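PDB 3OON: outer membrane protein (Tpn50) from Borrelia burgdorferi, which probably binds peptidoglycan through its OmpA-like C-terminal domain, the part present here, and so would tie the outer membrane to the cell wall. Local coordinates for residues Ile51-His56 and Ile92-Trp97; His56-Gly61 and Lys113-Glu118. All blocks are in the same frame, centred on the assembly; numbering follows the deposited sequence.

Contact 1: residues Ile51-His56 and Ile92-Trp97; sequences ILIEGH and ILFKGW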
loop_
_atom_site.group_PDB
_atom_site.type_symbol
_atom_site.label_atom_id
_atom_site.label_comp_id
_atom_site.label_asym_id
_atom_site.label_seq_id
_atom_site.Cartn_x
_atom_site.Cartn_y
_atom_site.Cartn_z
ATOM N N ILE A 51 -14.064 -7.505 4.361
ATOM C CA ILE A 51 -13.645 -6.431 3.451
ATOM C C ILE A 51 -14.828 -5.738 2.782
ATOM O O ILE A 51 -15.898 -6.318 2.629
ATOM C CB ILE A 51 -12.629 -6.896 2.357
ATOM C CG1 ILE A 51 -13.249 -7.914 1.396
ATOM C CG2 ILE A 51 -11.328 -7.441 2.984
ATOM C CD1 ILE A 51 -12.342 -8.204 0.181
ATOM N N LEU A 52 -14.617 -4.493 2.387
ATOM C CA LEU A 52 -15.608 -3.738 1.627
ATOM C C LEU A 52 -14.982 -3.370 0.295
ATOM O O LEU A 52 -13.882 -2.795 0.272
ATOM C CB LEU A 52 -15.984 -2.466 2.398
ATOM C CG LEU A 52 -16.680 -1.342 1.621
ATOM C CD1 LEU A 52 -18.083 -1.765 1.224
ATOM C CD2 LEU A 52 -16.744 -0.099 2.494
ATOM N N ILE A 53 -15.661 -3.707 -0.804
ATOM C CA ILE A 53 -15.158 -3.409 -2.138
ATOM C C ILE A 53 -16.099 -2.409 -2.779
ATOM O O ILE A 53 -17.307 -2.675 -2.897
ATOM C CB ILE A 53 -15.062 -4.653 -3.043
ATOM C CG1 ILE A 53 -14.314 -5.787 -2.331
ATOM C CG2 ILE A 53 -14.401 -4.272 -4.387
ATOM C CD1 ILE A 53 -14.093 -7.019 -3.199
ATOM N N GLU A 54 -15.551 -1.268 -3.191
ATOM C CA GLU A 54 -16.351 -0.157 -3.711
ATOM C C GLU A 54 -15.988 0.142 -5.157
ATOM O O GLU A 54 -14.803 0.338 -5.481
ATOM C CB GLU A 54 -16.148 1.092 -2.850
ATOM C CG GLU A 54 -16.547 0.894 -1.392
ATOM C CD GLU A 54 -16.306 2.120 -0.553
ATOM O OE1 GLU A 54 -15.201 2.246 0.023
ATOM O OE2 GLU A 54 -17.223 2.963 -0.470
ATOM N N GLY A 55 -17.002 0.144 -6.018
ATOM C CA GLY A 55 -16.828 0.334 -7.457
ATOM C C GLY A 55 -17.319 1.698 -7.900
ATOM O O GLY A 55 -18.151 2.329 -7.223
ATOM N N HIS A 56 -16.805 2.148 -9.044
ATOM C CA HIS A 56 -17.108 3.465 -9.569
ATOM C C HIS A 56 -17.223 3.458 -11.086
ATOM O O HIS A 56 -16.594 2.647 -11.790
ATOM C CB HIS A 56 -16.030 4.489 -9.167
ATOM C CG HIS A 56 -15.813 4.597 -7.690
ATOM N ND1 HIS A 56 -16.463 5.526 -6.907
ATOM C CD2 HIS A 56 -15.015 3.892 -6.855
ATOM C CE1 HIS A 56 -16.076 5.389 -5.652
ATOM N NE2 HIS A 56 -15.195 4.405 -5.593
ATOM N N ILE A 92 -17.280 -10.505 2.337
ATOM C CA ILE A 92 -17.175 -9.374 1.386
ATOM C C ILE A 92 -18.454 -8.542 1.215
ATOM O O ILE A 92 -19.503 -9.063 0.826
ATOM C CB ILE A 92 -16.691 -9.826 -0.018
ATOM C CG1 ILE A 92 -15.449 -10.711 0.095
ATOM C CG2 ILE A 92 -16.408 -8.588 -0.913
ATOM C CD1 ILE A 92 -14.989 -11.298 -1.237
ATOM N N LEU A 93 -18.353 -7.248 1.508
ATOM C CA LEU A 93 -19.411 -6.301 1.195
ATOM C C LEU A 93 -19.060 -5.654 -0.142
ATOM O O LEU A 93 -17.891 -5.349 -0.399
ATOM C CB LEU A 93 -19.529 -5.225 2.280
ATOM C CG LEU A 93 -20.073 -5.581 3.664
ATOM C CD1 LEU A 93 -19.718 -4.529 4.701
ATOM C CD2 LEU A 93 -21.572 -5.774 3.614
ATOM N N PHE A 94 -20.071 -5.487 -0.990
ATOM C CA PHE A 94 -19.921 -4.894 -2.324
ATOM C C PHE A 94 -20.763 -3.635 -2.396
ATOM O O PHE A 94 -21.963 -3.679 -2.109
ATOM C CB PHE A 94 -20.416 -5.859 -3.404
ATOM C CG PHE A 94 -19.664 -7.146 -3.476
ATOM C CD1 PHE A 94 -18.466 -7.228 -4.181
ATOM C CD2 PHE A 94 -20.165 -8.294 -2.865
ATOM C CE1 PHE A 94 -17.765 -8.439 -4.273
ATOM C CE2 PHE A 94 -19.476 -9.509 -2.943
ATOM C CZ PHE A 94 -18.273 -9.582 -3.654
ATOM N N LYS A 95 -20.148 -2.523 -2.787
ATOM C CA LYS A 95 -20.836 -1.251 -2.896
ATOM C C LYS A 95 -20.538 -0.594 -4.242
ATOM O O LYS A 95 -19.380 -0.456 -4.625
ATOM C CB LYS A 95 -20.393 -0.316 -1.759
ATOM C CG LYS A 95 -20.788 1.143 -1.904
ATOM C CD LYS A 95 -22.222 1.379 -1.500
ATOM C CE LYS A 95 -22.467 2.835 -1.152
ATOM N NZ LYS A 95 -23.928 3.125 -1.062
ATOM N N GLY A 96 -21.584 -0.185 -4.950
ATOM C CA GLY A 96 -21.410 0.603 -6.172
ATOM C C GLY A 96 -21.811 2.046 -5.912
ATOM O O GLY A 96 -22.877 2.298 -5.344
ATOM N N TRP A 97 -20.956 2.990 -6.315
ATOM C CA TRP A 97 -21.224 4.417 -6.137
ATOM C C TRP A 97 -21.708 5.091 -7.418
ATOM O O TRP A 97 -21.937 6.308 -7.454
ATOM C CB TRP A 97 -19.950 5.118 -5.661
ATOM C CG TRP A 97 -19.656 4.893 -4.234
ATOM C CD1 TRP A 97 -18.696 4.072 -3.718
ATOM C CD2 TRP A 97 -20.321 5.486 -3.118
ATOM N NE1 TRP A 97 -18.718 4.121 -2.346
ATOM C CE2 TRP A 97 -19.705 4.981 -1.949
ATOM C CE3 TRP A 97 -21.379 6.400 -2.987
ATOM C CZ2 TRP A 97 -20.109 5.359 -0.663
ATOM C CZ3 TRP A 97 -21.784 6.771 -1.705
ATOM C CH2 TRP A 97 -21.147 6.250 -0.562
#
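W97, just past the end of strand 92-96, turns its side chain toward strand 51-55 and gives its indole N-H to E54: NE1 lies 2.7 Å from OE2, with the oxygen in the indole plane but approached on its anti side, 35° out of the carboxylate plane. E54 gets there with CG beside its own backbone N and an extended chain, lying alongside the indole. The H56 imidazole runs nearly parallel to the five-membered ring of W97, planes 11° apart, but displaced so that little of one ring covers the other; CE1 of H56 comes 3.5 Å from CD1 of W97, while its NE2 is hydrogen-bonded to E118. On the opposite face of the sheet from E54 and K95, I53 CD1 presses on I92 CG2 at 3.6 Å and also reaches CE1 of F94. I51 turns CG1 between its N and carbonyl carbon (chi1 65°), which sets it beside CG1 of I92 at 3.8 Å. On the face of E54 and K95, L52 CD1 rests on CB of L93. Five backbone hydrogen bonds hold the parallel strands. Strand 114-122 flanks 51-55 on its other edge, and helix 63-83, the crossover of this beta-alpha-beta unit, packs on the face bearing I51, I53, I92 and F94.

Contact 2: residues His56-Gly61 and Lys113-Glu118; sequences HTEQFG and KNRRVE. With SO4 (sulfate ion), chain B.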
loop_
_atom_site.group_PDB
_atom_site.type_symbol
_atom_site.label_atom_id
_atom_site.label_comp_id
_atom_site.label_asym_id
_atom_site.label_seq_id
_atom_site.Cartn_x
_atom_site.Cartn_y
_atom_site.Cartn_z
ATOM N N HIS A 56 -16.805 2.148 -9.044
ATOM C CA HIS A 56 -17.108 3.465 -9.569
ATOM C C HIS A 56 -17.223 3.458 -11.086
ATOM O O HIS A 56 -16.594 2.647 -11.790
ATOM C CB HIS A 56 -16.030 4.489 -9.167
ATOM C CG HIS A 56 -15.813 4.597 -7.690
ATOM N ND1 HIS A 56 -16.463 5.526 -6.907
ATOM C CD2 HIS A 56 -15.015 3.892 -6.855
ATOM C CE1 HIS A 56 -16.076 5.389 -5.652
ATOM N NE2 HIS A 56 -15.195 4.405 -5.593
ATOM N N THR A 57 -18.049 4.372 -11.576
ATOM C CA THR A 57 -18.123 4.677 -12.990
ATOM C C THR A 57 -17.748 6.140 -13.161
ATOM O O THR A 57 -17.651 6.880 -12.181
ATOM C CB THR A 57 -19.538 4.461 -13.550
ATOM O OG1 THR A 57 -20.482 5.134 -12.711
ATOM C CG2 THR A 57 -19.886 2.986 -13.588
ATOM N N GLU A 58 -17.553 6.549 -14.410
ATOM C CA GLU A 58 -17.212 7.935 -14.716
ATOM C C GLU A 58 -18.286 8.636 -15.542
ATOM O O GLU A 58 -18.509 9.837 -15.378
ATOM C CB GLU A 58 -15.858 8.002 -15.415
ATOM C CG GLU A 58 -14.716 7.548 -14.515
ATOM C CD GLU A 58 -13.341 7.796 -15.101
ATOM O OE1 GLU A 58 -13.234 8.108 -16.311
ATOM O OE2 GLU A 58 -12.356 7.665 -14.339
ATOM N N GLN A 59 -18.940 7.877 -16.419
ATOM C CA GLN A 59 -19.950 8.403 -17.352
ATOM C C GLN A 59 -21.144 8.964 -16.592
ATOM O O GLN A 59 -21.535 8.434 -15.554
ATOM C CB GLN A 59 -20.408 7.267 -18.279
ATOM C CG GLN A 59 -21.324 7.637 -19.420
ATOM C CD GLN A 59 -21.595 6.462 -20.358
ATOM O OE1 GLN A 59 -21.150 6.464 -21.507
ATOM N NE2 GLN A 59 -22.323 5.456 -19.874
ATOM N N PHE A 60 -21.728 10.046 -17.093
ATOM C CA PHE A 60 -22.965 10.492 -16.482
ATOM C C PHE A 60 -24.182 9.882 -17.165
ATOM O O PHE A 60 -24.919 10.527 -17.913
ATOM C CB PHE A 60 -23.001 12.010 -16.248
ATOM C CG PHE A 60 -22.258 12.416 -14.996
ATOM C CD1 PHE A 60 -22.849 12.252 -13.736
ATOM C CD2 PHE A 60 -20.940 12.876 -15.061
ATOM C CE1 PHE A 60 -22.161 12.589 -12.573
ATOM C CE2 PHE A 60 -20.235 13.217 -13.896
ATOM C CZ PHE A 60 -20.849 13.070 -12.650
ATOM N N GLY A 61 -24.359 8.595 -16.893
ATOM C CA GLY A 61 -25.486 7.845 -17.409
ATOM C C GLY A 61 -26.623 7.918 -16.414
ATOM O O GLY A 61 -26.542 8.636 -15.409
ATOM N N LYS A 113 -8.855 3.169 -19.813
ATOM C CA LYS A 113 -9.832 2.187 -19.334
ATOM C C LYS A 113 -9.829 2.140 -17.801
ATOM O O LYS A 113 -10.738 1.565 -17.184
ATOM C CB LYS A 113 -9.501 0.797 -19.883
ATOM C CG LYS A 113 -9.661 0.630 -21.394
ATOM C CD LYS A 113 -9.052 -0.700 -21.839
ATOM C CE LYS A 113 -8.444 -0.632 -23.244
ATOM N NZ LYS A 113 -9.475 -0.434 -24.308
ATOM N N ASN A 114 -8.800 2.744 -17.204
ATOM C CA ASN A 114 -8.612 2.763 -15.748
ATOM C C ASN A 114 -9.771 3.368 -14.954
ATOM O O ASN A 114 -10.155 4.518 -15.162
ATOM C CB ASN A 114 -7.313 3.488 -15.375
ATOM C CG ASN A 114 -6.128 2.547 -15.235
ATOM O OD1 ASN A 114 -6.251 1.428 -14.722
ATOM N ND2 ASN A 114 -4.961 3.013 -15.653
ATOM N N ARG A 115 -10.300 2.578 -14.023
ATOM C CA ARG A 115 -11.368 3.020 -13.135
ATOM C C ARG A 115 -11.004 2.742 -11.674
ATOM O O ARG A 115 -10.350 1.739 -11.358
ATOM C CB ARG A 115 -12.688 2.323 -13.479
ATOM C CG ARG A 115 -13.258 2.664 -14.849
ATOM C CD ARG A 115 -13.633 4.126 -14.929
ATOM N NE ARG A 115 -14.157 4.486 -16.247
ATOM C CZ ARG A 115 -13.412 4.881 -17.282
ATOM N NH1 ARG A 115 -12.084 4.966 -17.181
ATOM N NH2 ARG A 115 -13.996 5.182 -18.435
ATOM N N ARG A 116 -11.450 3.636 -10.798
ATOM C CA ARG A 116 -11.130 3.584 -9.385
ATOM C C ARG A 116 -11.866 2.440 -8.701
ATOM O O ARG A 116 -13.066 2.237 -8.917
ATOM C CB ARG A 116 -11.494 4.910 -8.711
ATOM C CG ARG A 116 -10.662 6.122 -9.177
ATOM C CD ARG A 116 -11.161 7.417 -8.536
ATOM N NE ARG A 116 -11.643 7.182 -7.170
ATOM C CZ ARG A 116 -12.901 7.349 -6.759
ATOM N NH1 ARG A 116 -13.841 7.790 -7.590
ATOM N NH2 ARG A 116 -13.207 7.089 -5.497
ATOM N N VAL A 117 -11.119 1.687 -7.893
ATOM C CA VAL A 117 -11.678 0.671 -7.007
ATOM C C VAL A 117 -11.023 0.895 -5.660
ATOM O O VAL A 117 -9.845 1.259 -5.572
ATOM C CB VAL A 117 -11.403 -0.794 -7.474
ATOM C CG1 VAL A 117 -12.128 -1.803 -6.565
ATOM C CG2 VAL A 117 -11.847 -1.026 -8.893
ATOM N N GLU A 118 -11.793 0.700 -4.603
ATOM C CA GLU A 118 -11.237 0.742 -3.276
ATOM C C GLU A 118 -11.614 -0.553 -2.617
ATOM O O GLU A 118 -12.711 -1.079 -2.849
ATOM C CB GLU A 118 -11.782 1.915 -2.465
ATOM C CG GLU A 118 -11.326 3.281 -2.950
ATOM C CD GLU A 118 -12.321 3.908 -3.907
ATOM O OE1 GLU A 118 -13.547 3.860 -3.612
ATOM O OE2 GLU A 118 -11.874 4.441 -4.950
HETATM S S SO4 B . -17.688 4.263 -17.240
HETATM O O1 SO4 B . -16.926 4.950 -18.281
HETATM O O2 SO4 B . -16.914 4.208 -16.005
HETATM O O3 SO4 B . -18.921 5.018 -17.020
HETATM O O4 SO4 B . -18.019 2.922 -17.707
HETATM O O HOH W 1 -14.610 0.826 -10.492
HETATM O O HOH W 2 -13.225 5.701 -11.752
#
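H56 and E118 meet through a short hydrogen bond, NE2 to OE1 at 2.6 Å, which uses the syn lone pair of the carboxylate and lies close to the imidazole plane. R116 bends at chi3 (35°) to bring its guanidinium over one imidazole face, NH2 3.3 Å from CE1 of H56 and the planes 43° apart; the same NH2 forms a salt bridge with OE2 of E118. A water links H56 N to R116 O. At the other end, the E58 carboxylate stacks on the R115 guanidinium with planes only 3° apart. OE1 of E58 sits over the centre, 3.4 Å from CZ of R115, an attraction of charges with no N-H aimed at it. The NE and NH2 edge serves a sulfate, probably from the crystallisation liquor: R115 NE binds O2 at 2.8 Å and NH2 binds O1, the backbone N-H groups of E58 and Q59 hold O2 and O3, and R73 of helix 63-83 adds NH2. Further out, the carbonyls of N114 and A112 steady R115 NH1, S99 bonds T57 OG1 and Q59 O, and R73 NH1 bonds H56 O. An anion held by R115, R73 and loop amides is consistent with the peptidoglycan-binding site of OmpA-like domains, R73 being probably their diaminopimelate-binding arginine.

Contacts 1 and 2 have centres about 13 Å apart and share H56, the residue where strand 51-55 gives way to the loop before helix 63-83. Along the chain their segments alternate: 51-56, 56-61, 92-97, then 113-118. Both belong to one mixed sheet, in which 51-55 lies between its parallel neighbour 92-96 and its antiparallel neighbour 114-122; E54 N probably bonds E118 O across the latter seam, and I53 packs on V117. Contact 1 builds the partly buried edge of the sheet, whereas contact 2 joins the loop that follows strand 51-55 to the start of strand 114-122, where a sulfate is bound, probably at the peptidoglycan-binding end of the domain. H56 lies between W97 and R116.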